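Local coordinates for protein pentafunctional AROM polypeptide (PDB 5SWV) that catalyses several steps of the shikimate pathway, this portion carrying the dehydroquinate dehydratase and shikimate dehydrogenase units, at residues 355-360 / 388-393; 327-332 / 414-419; 381-386 / 444-449; 500-505 / 520-525. All blocks are in the same frame, centred on the assembly; numbering follows the deposited sequence.

Contact 1: 355-360 / 388-393; sequences RGIYDT and IYSLHR
S390 sits in the angle between I357 and Y358, packing against CB and CG2 of the one and the backbone N and CB of the other. Its CB meets the methyl I357 CG2 at 3.6 Å, while its hydroxyl side lies beside Y358. The small serine lets the helices come close, with the CA atoms of Y358 and S390 5.1 Å apart. S390 OG turns back along its own helix (chi1 -66°) and bonds to A386 O, so this buried hydroxyl is satisfied without a bond across the contact. CG of Y358 is swung anti to its backbone N, which brings the ring beside the partner helix, with S390 O at its edge, near its plane. Further along, the aliphatic part of R393 crosses the phenol at about a right angle, and R393 CG comes 4.1 Å from Y358 CE2. An arginine suits this rim, since its methylenes touch the tyrosine while its charged end extends to the surface. The two segments run in the same general direction, their axes inclined at -30° and 8.8 Å apart at closest approach. Helix 382-393 rests on the six-stranded parallel sheet through L391 on V377, and T360 of helix 353-364 touches helix 500-516.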
loop_
_atom_site.group_PDB
_atom_site.type_symbol
_atom_site.label_atom_id
_atom_site.label_comp_id
_atom_site.label_asym_id
_atom_site.label_seq_id
_atom_site.Cartn_x
_atom_site.Cartn_y
_atom_site.Cartn_z
ATOM N N ARG A 355 -9.198 -7.080 -6.196
ATOM C CA ARG A 355 -8.337 -6.733 -5.077
ATOM C C ARG A 355 -8.830 -7.380 -3.784
ATOM O O ARG A 355 -8.024 -7.752 -2.931
ATOM C CB ARG A 355 -8.249 -5.212 -4.912
ATOM C CG ARG A 355 -7.590 -4.492 -6.089
ATOM C CD ARG A 355 -6.087 -4.754 -6.171
ATOM N NE ARG A 355 -5.526 -4.359 -4.900
ATOM C CZ ARG A 355 -5.287 -3.106 -4.543
ATOM N NH1 ARG A 355 -5.464 -2.094 -5.384
ATOM N NH2 ARG A 355 -4.840 -2.862 -3.329
ATOM N N GLY A 356 -10.145 -7.528 -3.641
ATOM C CA GLY A 356 -10.713 -8.259 -2.524
ATOM C C GLY A 356 -10.128 -9.658 -2.393
ATOM O O GLY A 356 -9.913 -10.149 -1.277
ATOM N N ILE A 357 -9.869 -10.289 -3.538
ATOM C CA ILE A 357 -9.260 -11.615 -3.584
ATOM C C ILE A 357 -7.762 -11.511 -3.398
ATOM O O ILE A 357 -7.214 -12.088 -2.480
ATOM C CB ILE A 357 -9.581 -12.334 -4.907
ATOM C CG1 ILE A 357 -11.112 -12.475 -5.055
ATOM C CG2 ILE A 357 -8.919 -13.710 -4.946
ATOM C CD1 ILE A 357 -11.566 -12.946 -6.415
ATOM N N TYR A 358 -7.116 -10.751 -4.262
ATOM C CA TYR A 358 -5.684 -10.598 -4.226
ATOM C C TYR A 358 -5.163 -10.170 -2.865
ATOM O O TYR A 358 -4.305 -10.835 -2.298
ATOM C CB TYR A 358 -5.236 -9.592 -5.287
ATOM C CG TYR A 358 -3.746 -9.447 -5.346
ATOM C CD1 TYR A 358 -3.097 -8.519 -4.548
ATOM C CD2 TYR A 358 -2.975 -10.272 -6.164
ATOM C CE1 TYR A 358 -1.716 -8.399 -4.573
ATOM C CE2 TYR A 358 -1.596 -10.156 -6.210
ATOM C CZ TYR A 358 -0.969 -9.222 -5.408
ATOM O OH TYR A 358 0.390 -9.085 -5.412
ATOM N N ASP A 359 -5.681 -9.058 -2.349
ATOM C CA ASP A 359 -5.177 -8.463 -1.102
ATOM C C ASP A 359 -5.430 -9.351 0.121
ATOM O O ASP A 359 -4.698 -9.266 1.122
ATOM C CB ASP A 359 -5.827 -7.104 -0.805
ATOM C CG ASP A 359 -5.507 -6.018 -1.831
ATOM O OD1 ASP A 359 -4.753 -6.228 -2.809
ATOM O OD2 ASP A 359 -6.037 -4.905 -1.635
ATOM N N THR A 360 -6.488 -10.158 0.070
ATOM C CA THR A 360 -6.797 -11.071 1.165
ATOM C C THR A 360 -5.699 -12.134 1.276
ATOM O O THR A 360 -5.173 -12.357 2.355
ATOM C CB THR A 360 -8.181 -11.709 0.977
ATOM O OG1 THR A 360 -9.168 -10.683 1.006
ATOM C CG2 THR A 360 -8.484 -12.706 2.068
ATOM N N ILE A 388 -9.162 -16.155 -10.883
ATOM C CA ILE A 388 -8.111 -16.673 -11.750
ATOM C C ILE A 388 -7.028 -15.620 -11.971
ATOM O O ILE A 388 -5.857 -15.889 -11.709
ATOM C CB ILE A 388 -8.684 -17.193 -13.069
ATOM C CG1 ILE A 388 -9.425 -18.483 -12.786
ATOM C CG2 ILE A 388 -7.589 -17.457 -14.103
ATOM C CD1 ILE A 388 -10.278 -18.943 -13.940
ATOM N N TYR A 389 -7.409 -14.424 -12.416
ATOM C CA TYR A 389 -6.444 -13.303 -12.521
ATOM C C TYR A 389 -5.638 -13.113 -11.224
ATOM O O TYR A 389 -4.410 -13.051 -11.256
ATOM C CB TYR A 389 -7.146 -11.998 -12.921
ATOM C CG TYR A 389 -6.258 -10.775 -12.918
ATOM C CD1 TYR A 389 -5.191 -10.666 -13.791
ATOM C CD2 TYR A 389 -6.499 -9.713 -12.039
ATOM C CE1 TYR A 389 -4.375 -9.531 -13.801
ATOM C CE2 TYR A 389 -5.692 -8.578 -12.026
ATOM C CZ TYR A 389 -4.626 -8.481 -12.910
ATOM O OH TYR A 389 -3.826 -7.350 -12.891
ATOM N N SER A 390 -6.330 -13.071 -10.086
ATOM C CA SER A 390 -5.660 -12.872 -8.795
ATOM C C SER A 390 -4.667 -13.993 -8.516
ATOM O O SER A 390 -3.531 -13.726 -8.159
ATOM C CB SER A 390 -6.672 -12.747 -7.645
ATOM O OG SER A 390 -7.446 -11.579 -7.788
ATOM N N LEU A 391 -5.077 -15.244 -8.684
ATOM C CA LEU A 391 -4.156 -16.352 -8.383
ATOM C C LEU A 391 -2.959 -16.312 -9.316
ATOM O O LEU A 391 -1.834 -16.481 -8.878
ATOM C CB LEU A 391 -4.857 -17.719 -8.426
ATOM C CG LEU A 391 -5.842 -17.947 -7.272
ATOM C CD1 LEU A 391 -6.459 -19.327 -7.318
ATOM C CD2 LEU A 391 -5.164 -17.749 -5.927
ATOM N N HIS A 392 -3.216 -16.022 -10.583
ATOM C CA HIS A 392 -2.155 -15.913 -11.561
ATOM C C HIS A 392 -1.199 -14.789 -11.197
ATOM O O HIS A 392 0.024 -14.957 -11.251
ATOM C CB HIS A 392 -2.712 -15.708 -12.980
ATOM C CG HIS A 392 -1.672 -15.823 -14.053
ATOM N ND1 HIS A 392 -0.906 -14.754 -14.462
ATOM C CD2 HIS A 392 -1.257 -16.885 -14.783
ATOM C CE1 HIS A 392 -0.064 -15.151 -15.400
ATOM N NE2 HIS A 392 -0.255 -16.441 -15.611
ATOM N N ARG A 393 -1.747 -13.656 -10.789
ATOM C CA ARG A 393 -0.920 -12.499 -10.460
ATOM C C ARG A 393 -0.063 -12.721 -9.230
ATOM O O ARG A 393 0.984 -12.127 -9.116
ATOM C CB ARG A 393 -1.801 -11.264 -10.267
ATOM C CG ARG A 393 -1.042 -9.952 -10.238
ATOM C CD ARG A 393 -1.894 -8.816 -10.768
ATOM N NE ARG A 393 -1.463 -7.561 -10.161
ATOM C CZ ARG A 393 -0.550 -6.732 -10.651
ATOM N NH1 ARG A 393 0.069 -6.983 -11.806
ATOM N NH2 ARG A 393 -0.252 -5.630 -9.967
#

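Contact 2: 327-332 / 414-419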
loop_
_atom_site.group_PDB
_atom_site.type_symbol
_atom_site.label_atom_id
_atom_site.label_comp_id
_atom_site.label_asym_id
_atom_site.label_seq_id
_atom_site.Cartn_x
_atom_site.Cartn_y
_atom_site.Cartn_z
ATOM N N ALA A 327 -10.353 -2.767 -15.383
ATOM C CA ALA A 327 -11.718 -2.385 -15.724
ATOM C C ALA A 327 -12.014 -2.702 -17.175
ATOM O O ALA A 327 -13.092 -3.194 -17.487
ATOM C CB ALA A 327 -11.989 -0.908 -15.426
ATOM N N ARG A 328 -11.052 -2.433 -18.050
ATOM C CA ARG A 328 -11.210 -2.766 -19.455
ATOM C C ARG A 328 -11.238 -4.266 -19.643
ATOM O O ARG A 328 -12.104 -4.788 -20.315
ATOM C CB ARG A 328 -10.098 -2.191 -20.303
ATOM C CG ARG A 328 -10.408 -2.276 -21.796
ATOM C CD ARG A 328 -9.193 -1.945 -22.648
ATOM N NE ARG A 328 -8.392 -0.911 -21.990
ATOM C CZ ARG A 328 -8.720 0.383 -21.907
ATOM N NH1 ARG A 328 -9.837 0.860 -22.480
ATOM N NH2 ARG A 328 -7.907 1.212 -21.245
ATOM N N PHE A 329 -10.298 -4.959 -19.032
ATOM C CA PHE A 329 -10.195 -6.371 -19.240
ATOM C C PHE A 329 -11.457 -7.082 -18.768
ATOM O O PHE A 329 -11.977 -7.894 -19.498
ATOM C CB PHE A 329 -8.963 -6.914 -18.544
ATOM C CG PHE A 329 -8.779 -8.370 -18.743
ATOM C CD1 PHE A 329 -8.411 -8.860 -19.979
ATOM C CD2 PHE A 329 -8.985 -9.261 -17.692
ATOM C CE1 PHE A 329 -8.236 -10.230 -20.169
ATOM C CE2 PHE A 329 -8.811 -10.615 -17.861
ATOM C CZ PHE A 329 -8.445 -11.105 -19.105
ATOM N N PHE A 330 -11.950 -6.769 -17.569
ATOM C CA PHE A 330 -13.177 -7.391 -17.054
ATOM C C PHE A 330 -14.462 -6.704 -17.523
ATOM O O PHE A 330 -15.559 -7.183 -17.214
ATOM C CB PHE A 330 -13.183 -7.402 -15.526
ATOM C CG PHE A 330 -12.070 -8.194 -14.905
ATOM C CD1 PHE A 330 -11.912 -9.532 -15.187
ATOM C CD2 PHE A 330 -11.208 -7.605 -13.978
ATOM C CE1 PHE A 330 -10.891 -10.267 -14.596
ATOM C CE2 PHE A 330 -10.193 -8.335 -13.367
ATOM C CZ PHE A 330 -10.034 -9.670 -13.673
ATOM N N GLY A 331 -14.338 -5.571 -18.217
ATOM C CA GLY A 331 -15.489 -4.881 -18.802
ATOM C C GLY A 331 -16.488 -4.426 -17.751
ATOM O O GLY A 331 -17.697 -4.614 -17.906
ATOM N N ALA A 332 -15.979 -3.848 -16.669
ATOM C CA ALA A 332 -16.816 -3.454 -15.553
ATOM C C ALA A 332 -16.109 -2.430 -14.679
ATOM O O ALA A 332 -14.898 -2.515 -14.448
ATOM C CB ALA A 332 -17.198 -4.675 -14.734
ATOM N N ASP A 414 -11.434 -19.425 -21.792
ATOM C CA ASP A 414 -11.261 -18.776 -23.092
ATOM C C ASP A 414 -11.137 -17.250 -23.021
ATOM O O ASP A 414 -10.791 -16.629 -24.018
ATOM C CB ASP A 414 -12.399 -19.175 -24.065
ATOM C CG ASP A 414 -12.386 -20.684 -24.428
ATOM O OD1 ASP A 414 -11.375 -21.398 -24.183
ATOM O OD2 ASP A 414 -13.410 -21.169 -24.951
ATOM N N VAL A 415 -11.423 -16.652 -21.865
ATOM C CA VAL A 415 -11.110 -15.236 -21.615
ATOM C C VAL A 415 -9.592 -14.988 -21.570
ATOM O O VAL A 415 -9.123 -13.909 -21.884
ATOM C CB VAL A 415 -11.742 -14.758 -20.280
ATOM C CG1 VAL A 415 -11.280 -13.354 -19.898
ATOM C CG2 VAL A 415 -13.266 -14.804 -20.348
ATOM N N PHE A 416 -8.835 -15.990 -21.160
ATOM C CA PHE A 416 -7.402 -15.850 -20.944
ATOM C C PHE A 416 -6.628 -16.509 -22.079
ATOM O O PHE A 416 -7.188 -17.293 -22.829
ATOM C CB PHE A 416 -7.049 -16.473 -19.600
ATOM C CG PHE A 416 -7.778 -15.838 -18.440
ATOM C CD1 PHE A 416 -7.256 -14.727 -17.794
ATOM C CD2 PHE A 416 -9.005 -16.338 -18.010
ATOM C CE1 PHE A 416 -7.930 -14.143 -16.736
ATOM C CE2 PHE A 416 -9.681 -15.750 -16.949
ATOM C CZ PHE A 416 -9.142 -14.656 -16.315
ATOM N N PRO A 417 -5.337 -16.182 -22.228
ATOM C CA PRO A 417 -4.597 -16.838 -23.297
ATOM C C PRO A 417 -4.343 -18.306 -22.979
ATOM O O PRO A 417 -4.544 -18.716 -21.845
ATOM C CB PRO A 417 -3.272 -16.063 -23.357
ATOM C CG PRO A 417 -3.460 -14.854 -22.496
ATOM C CD PRO A 417 -4.490 -15.236 -21.482
ATOM N N PRO A 418 -3.919 -19.097 -23.982
ATOM C CA PRO A 418 -3.688 -20.548 -23.802
ATOM C C PRO A 418 -2.682 -20.966 -22.724
ATOM O O PRO A 418 -2.852 -22.009 -22.108
ATOM C CB PRO A 418 -3.190 -20.993 -25.180
ATOM C CG PRO A 418 -3.850 -20.032 -26.115
ATOM C CD PRO A 418 -3.827 -18.707 -25.403
ATOM N N ASP A 419 -1.660 -20.154 -22.491
ATOM C CA ASP A 419 -0.620 -20.486 -21.522
ATOM C C ASP A 419 -0.821 -19.762 -20.200
ATOM O O ASP A 419 0.160 -19.465 -19.533
ATOM C CB ASP A 419 0.760 -20.147 -22.100
ATOM C CG ASP A 419 1.022 -18.640 -22.172
ATOM O OD1 ASP A 419 0.061 -17.849 -22.400
ATOM O OD2 ASP A 419 2.206 -18.259 -21.986
#
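A327 O, the carbonyl that closes the helix carrying F329 toward V415 and F416, is approached by two amides, A332 N at 3.1 Å and, more weakly, G331 N. The bond from A332 N, together with a weak one from G331 N to R328 O, makes a Schellman motif, with G331 as the C-prime residue. Its positive phi (62°) is easily adopted by a residue without a side chain, and it turns the chain off the helix just after the aromatic pair F329 and F330. The contact itself is wholly apolar. F329 has CG anti to its backbone N (chi1 -179°), which throws the ring outward from the helix. The far end of that ring enters the angle between two side chains of 414-419: F329 CZ meets V415 CG1 at 3.7 Å, and F329 CE2 meets F416 CE1 at 3.8 Å. F416 CE1 lies at the edge of the F329 ring, near its plane, but the two rings are inclined at 55° and form neither a stack nor a T. V415 CG1 also lies over one face of its neighbour F416, so valine and phenylalanine offer F329 a joint hydrophobic surface. F416, the buried member, continues inward to I388, whereas F329 stays largely exposed. Segment 327-332 belongs to the substrate-binding part of shikimate dehydrogenase, and 414-419 links helix 406-413 to edge strand 422-426 of the parallel sheet; such a small apolar bridge between domains fits the two-domain shikimate dehydrogenase fold.

Contact 3: 381-386 / 444-449; sequences GGTSRA and VSTIPA
T446 sets its whole short side chain against T383 and S384 in the first turn of helix 382-393. Its CB lies 4.0 Å from T383 CB and equally close to S384 N. From there the methyl, T446 CG2, continues to T383 CG2 at 3.7 Å; the two threonines slide past each other in opposite directions, setting methyl against methyl. The other branch, T446 OG1, is held between the backbone N and the carbonyl carbon (chi1 65°). It passes S384 CB at 3.7 Å and bonds to I378 O at the end of strand 374-378, so threonine suits the place by having both a methyl and a hydroxyl to offer. A water also donates to T446 OG1 and accepts from G381 N at 2.8 Å, linking the two segments. Strand 374-378 and the glycine-rich turn at G381 leading into helix 382-393 have the layout of the dinucleotide-binding motif of Rossmann folds, consistent with NADP binding by shikimate dehydrogenases; in this motif glycines typically let the dinucleotide approach closely. T446 stands just beyond strand 440-445, which pairs with strand 374-378. Across from it, S384 braces the turn from within the helix: S384 OG donates to G381 O at 2.9 Å, meeting the carbonyl at 141°.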
loop_
_atom_site.group_PDB
_atom_site.type_symbol
_atom_site.label_atom_id
_atom_site.label_comp_id
_atom_site.label_asym_id
_atom_site.label_seq_id
_atom_site.Cartn_x
_atom_site.Cartn_y
_atom_site.Cartn_z
ATOM N N GLY A 381 -18.665 -17.756 -12.757
ATOM C CA GLY A 381 -19.246 -16.436 -12.957
ATOM C C GLY A 381 -18.177 -15.379 -13.097
ATOM O O GLY A 381 -16.987 -15.671 -13.301
ATOM N N GLY A 382 -18.611 -14.132 -12.977
ATOM C CA GLY A 382 -17.697 -12.994 -12.983
ATOM C C GLY A 382 -16.612 -13.068 -11.937
ATOM O O GLY A 382 -15.474 -12.726 -12.211
ATOM N N THR A 383 -16.964 -13.523 -10.745
ATOM C CA THR A 383 -16.023 -13.531 -9.644
ATOM C C THR A 383 -14.908 -14.553 -9.895
ATOM O O THR A 383 -13.758 -14.297 -9.561
ATOM C CB THR A 383 -16.719 -13.782 -8.285
ATOM O OG1 THR A 383 -17.701 -12.780 -8.052
ATOM C CG2 THR A 383 -15.732 -13.698 -7.137
ATOM N N SER A 384 -15.234 -15.689 -10.507
ATOM C CA SER A 384 -14.221 -16.705 -10.800
ATOM C C SER A 384 -13.130 -16.183 -11.713
ATOM O O SER A 384 -11.985 -16.631 -11.632
ATOM C CB SER A 384 -14.832 -17.961 -11.433
ATOM O OG SER A 384 -15.073 -17.766 -12.819
ATOM N N ARG A 385 -13.482 -15.245 -12.579
ATOM C CA ARG A 385 -12.500 -14.680 -13.503
ATOM C C ARG A 385 -11.500 -13.804 -12.779
ATOM O O ARG A 385 -10.304 -13.879 -13.057
ATOM C CB ARG A 385 -13.181 -13.879 -14.593
ATOM C CG ARG A 385 -14.242 -14.700 -15.303
ATOM C CD ARG A 385 -14.624 -14.114 -16.637
ATOM N NE ARG A 385 -15.006 -12.707 -16.524
ATOM C CZ ARG A 385 -15.470 -11.980 -17.537
ATOM N NH1 ARG A 385 -15.646 -12.543 -18.751
ATOM N NH2 ARG A 385 -15.778 -10.690 -17.327
ATOM N N ALA A 386 -11.999 -12.977 -11.855
ATOM C CA ALA A 386 -11.145 -12.172 -10.987
ATOM C C ALA A 386 -10.249 -13.060 -10.134
ATOM O O ALA A 386 -9.063 -12.762 -9.943
ATOM C CB ALA A 386 -11.986 -11.285 -10.100
ATOM N N VAL A 444 -10.204 -20.733 -3.892
ATOM C CA VAL A 444 -11.262 -19.718 -3.879
ATOM C C VAL A 444 -12.572 -20.350 -4.339
ATOM O O VAL A 444 -12.643 -20.878 -5.448
ATOM C CB VAL A 444 -10.950 -18.516 -4.794
ATOM C CG1 VAL A 444 -11.937 -17.385 -4.536
ATOM C CG2 VAL A 444 -9.529 -18.033 -4.581
ATOM N N SER A 445 -13.601 -20.319 -3.490
ATOM C CA SER A 445 -14.943 -20.703 -3.912
ATOM C C SER A 445 -15.713 -19.454 -4.253
ATOM O O SER A 445 -15.851 -18.588 -3.405
ATOM C CB SER A 445 -15.676 -21.438 -2.816
ATOM O OG SER A 445 -17.021 -21.635 -3.214
ATOM N N THR A 446 -16.214 -19.365 -5.480
ATOM C CA THR A 446 -17.042 -18.235 -5.921
ATOM C C THR A 446 -18.524 -18.598 -6.079
ATOM O O THR A 446 -19.319 -17.793 -6.536
ATOM C CB THR A 446 -16.521 -17.694 -7.256
ATOM O OG1 THR A 446 -16.672 -18.693 -8.263
ATOM C CG2 THR A 446 -15.058 -17.355 -7.149
ATOM N N ILE A 447 -18.901 -19.808 -5.697
ATOM C CA ILE A 447 -20.266 -20.273 -5.921
ATOM C C ILE A 447 -21.145 -19.860 -4.731
ATOM O O ILE A 447 -20.601 -19.425 -3.701
ATOM C CB ILE A 447 -20.300 -21.794 -6.226
ATOM C CG1 ILE A 447 -19.992 -22.638 -4.980
ATOM C CG2 ILE A 447 -19.337 -22.108 -7.363
ATOM C CD1 ILE A 447 -19.875 -24.119 -5.267
ATOM N N PRO A 448 -22.496 -19.972 -4.872
ATOM C CA PRO A 448 -23.404 -19.644 -3.765
ATOM C C PRO A 448 -23.243 -20.600 -2.578
ATOM O O PRO A 448 -22.945 -21.780 -2.781
ATOM C CB PRO A 448 -24.806 -19.808 -4.386
ATOM C CG PRO A 448 -24.606 -19.850 -5.857
ATOM C CD PRO A 448 -23.254 -20.466 -6.042
ATOM N N ALA A 449 -23.443 -20.086 -1.362
ATOM C CA ALA A 449 -23.246 -20.858 -0.120
ATOM C C ALA A 449 -24.534 -21.388 0.507
ATOM O O ALA A 449 -24.485 -22.312 1.315
ATOM C CB ALA A 449 -22.498 -20.013 0.901
HETATM O O HOH W 1 -18.285 -17.736 -9.954
#

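Contact 4: 500-505 / 520-525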
loop_
_atom_site.group_PDB
_atom_site.type_symbol
_atom_site.label_atom_id
_atom_site.label_comp_id
_atom_site.label_asym_id
_atom_site.label_seq_id
_atom_site.Cartn_x
_atom_site.Cartn_y
_atom_site.Cartn_z
ATOM N N GLY A 500 -15.941 -13.910 2.813
ATOM C CA GLY A 500 -16.251 -12.936 1.776
ATOM C C GLY A 500 -16.430 -11.527 2.288
ATOM O O GLY A 500 -16.313 -10.566 1.545
ATOM N N LEU A 501 -16.723 -11.402 3.567
ATOM C CA LEU A 501 -16.804 -10.090 4.180
ATOM C C LEU A 501 -15.422 -9.437 4.241
ATOM O O LEU A 501 -15.273 -8.253 3.937
ATOM C CB LEU A 501 -17.437 -10.207 5.565
ATOM C CG LEU A 501 -17.910 -8.911 6.231
ATOM C CD1 LEU A 501 -18.680 -8.015 5.251
ATOM C CD2 LEU A 501 -18.749 -9.248 7.468
ATOM N N GLU A 502 -14.407 -10.222 4.595
ATOM C CA GLU A 502 -13.049 -9.723 4.528
ATOM C C GLU A 502 -12.728 -9.186 3.133
ATOM O O GLU A 502 -12.216 -8.082 3.004
ATOM C CB GLU A 502 -12.034 -10.784 4.940
ATOM C CG GLU A 502 -10.613 -10.386 4.574
ATOM C CD GLU A 502 -9.561 -11.140 5.321
ATOM O OE1 GLU A 502 -9.905 -12.104 6.029
ATOM O OE2 GLU A 502 -8.384 -10.754 5.176
ATOM N N ALA A 503 -13.027 -9.961 2.100
ATOM C CA ALA A 503 -12.759 -9.514 0.737
ATOM C C ALA A 503 -13.509 -8.253 0.373
ATOM O O ALA A 503 -12.929 -7.357 -0.221
ATOM C CB ALA A 503 -13.085 -10.602 -0.265
ATOM N N LEU A 504 -14.790 -8.192 0.724
ATOM C CA LEU A 504 -15.610 -6.984 0.507
ATOM C C LEU A 504 -14.980 -5.753 1.162
ATOM O O LEU A 504 -14.947 -4.672 0.568
ATOM C CB LEU A 504 -17.035 -7.154 1.060
ATOM C CG LEU A 504 -18.105 -6.144 0.558
ATOM C CD1 LEU A 504 -19.447 -6.872 0.531
ATOM C CD2 LEU A 504 -18.251 -4.791 1.311
ATOM N N VAL A 505 -14.484 -5.925 2.381
ATOM C CA VAL A 505 -13.849 -4.830 3.086
ATOM C C VAL A 505 -12.589 -4.366 2.382
ATOM O O VAL A 505 -12.371 -3.162 2.260
ATOM C CB VAL A 505 -13.553 -5.199 4.548
ATOM C CG1 VAL A 505 -12.582 -4.211 5.195
ATOM C CG2 VAL A 505 -14.859 -5.239 5.325
ATOM N N ALA A 520 -5.687 2.472 4.588
ATOM C CA ALA A 520 -6.372 2.535 5.874
ATOM C C ALA A 520 -6.274 1.159 6.553
ATOM O O ALA A 520 -6.210 0.157 5.858
ATOM C CB ALA A 520 -7.819 2.925 5.650
ATOM N N PRO A 521 -6.301 1.095 7.900
ATOM C CA PRO A 521 -6.069 -0.185 8.581
ATOM C C PRO A 521 -7.261 -1.133 8.489
ATOM O O PRO A 521 -8.393 -0.723 8.771
ATOM C CB PRO A 521 -5.848 0.229 10.037
ATOM C CG PRO A 521 -6.564 1.534 10.195
ATOM C CD PRO A 521 -6.864 2.091 8.828
ATOM N N PHE A 522 -7.004 -2.384 8.106
ATOM C CA PHE A 522 -8.082 -3.333 7.885
ATOM C C PHE A 522 -8.851 -3.632 9.164
ATOM O O PHE A 522 -10.063 -3.556 9.164
ATOM C CB PHE A 522 -7.545 -4.618 7.277
ATOM C CG PHE A 522 -8.527 -5.761 7.292
ATOM C CD1 PHE A 522 -9.436 -5.926 6.262
ATOM C CD2 PHE A 522 -8.531 -6.679 8.343
ATOM C CE1 PHE A 522 -10.332 -6.982 6.278
ATOM C CE2 PHE A 522 -9.425 -7.736 8.367
ATOM C CZ PHE A 522 -10.326 -7.889 7.331
ATOM N N ASP A 523 -8.142 -3.958 10.241
ATOM C CA ASP A 523 -8.761 -4.445 11.488
ATOM C C ASP A 523 -9.872 -3.571 12.065
ATOM O O ASP A 523 -10.979 -4.057 12.287
ATOM C CB ASP A 523 -7.702 -4.642 12.576
ATOM C CG ASP A 523 -6.891 -5.915 12.403
ATOM O OD1 ASP A 523 -7.121 -6.712 11.456
ATOM O OD2 ASP A 523 -6.006 -6.114 13.262
ATOM N N ALA A 524 -9.572 -2.298 12.321
ATOM C CA ALA A 524 -10.549 -1.379 12.926
ATOM C C ALA A 524 -11.686 -1.027 11.980
ATOM O O ALA A 524 -12.797 -0.764 12.427
ATOM C CB ALA A 524 -9.879 -0.112 13.432
ATOM N N VAL A 525 -11.418 -1.022 10.680
ATOM C CA VAL A 525 -12.459 -0.750 9.702
ATOM C C VAL A 525 -13.396 -1.951 9.597
ATOM O O VAL A 525 -14.603 -1.784 9.451
ATOM C CB VAL A 525 -11.875 -0.416 8.325
ATOM C CG1 VAL A 525 -12.986 -0.209 7.313
ATOM C CG2 VAL A 525 -11.036 0.851 8.392
#
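F522 drives the outer end of its ring between E502 and V505, one helical turn apart on helix 500-516, and this is the close-packed part of the contact. V505 CG1 lies 3.7 Å from F522 CE1, and E502 CG is equally near F522 CZ. Both side chains cross the phenylalanine at about a right angle and approach its ring obliquely. CG of F522 stands anti to its backbone N (chi1 167°), which carries the ring across the gap between segments whose nearest CA atoms, those of V505 and F522, are 7.7 Å apart. A large flat ring is well suited to span that distance, and the branched valine meets it with a methyl. V525 also points toward helix 500-516 but comes no nearer than 4.5 Å, so its packing here is looser. The other flank is polar. Glutamate suits this border because its CG lies closest to the ring while the carboxylate passes beside F522 CZ, E502 OE2 forming a salt bridge with R506. That same arginine makes a cation-pi contact with F522, so one charge serves both partners and probably steadies the glutamate beside the ring. D523 is exposed; its CB starts out away from the contact, but its OD1 returns to the edge of the F522 ring. The C-terminal helix 522-530 is thus laid against helix 500-516 on one side and, through V525 packing on L269 and L276, against helix 266-277 on another, while E502 and A503 rest on T360 of helix 353-364.

Contacts 1, 2 and 3 cluster, their centres 12 to 15 Å apart, around helix 382-393: contacts 1 and 3 both use this helix, which follows the glycine-rich turn, and contact 2 packs on it through F330 and F416. Along the chain contact 1 is nested within the loop closed by contact 2, whereas contact 3 interleaves with both. Contact 4 follows in series, its centre 15 Å from that of contact 1, which it touches where A503 meets G356, but 27 Å from that of contact 2. Contact 2 includes a segment of the substrate-binding part, and contact 4 packs on helix 266-277 of it, tying together the two halves between which shikimate dehydrogenases form their active-site cleft.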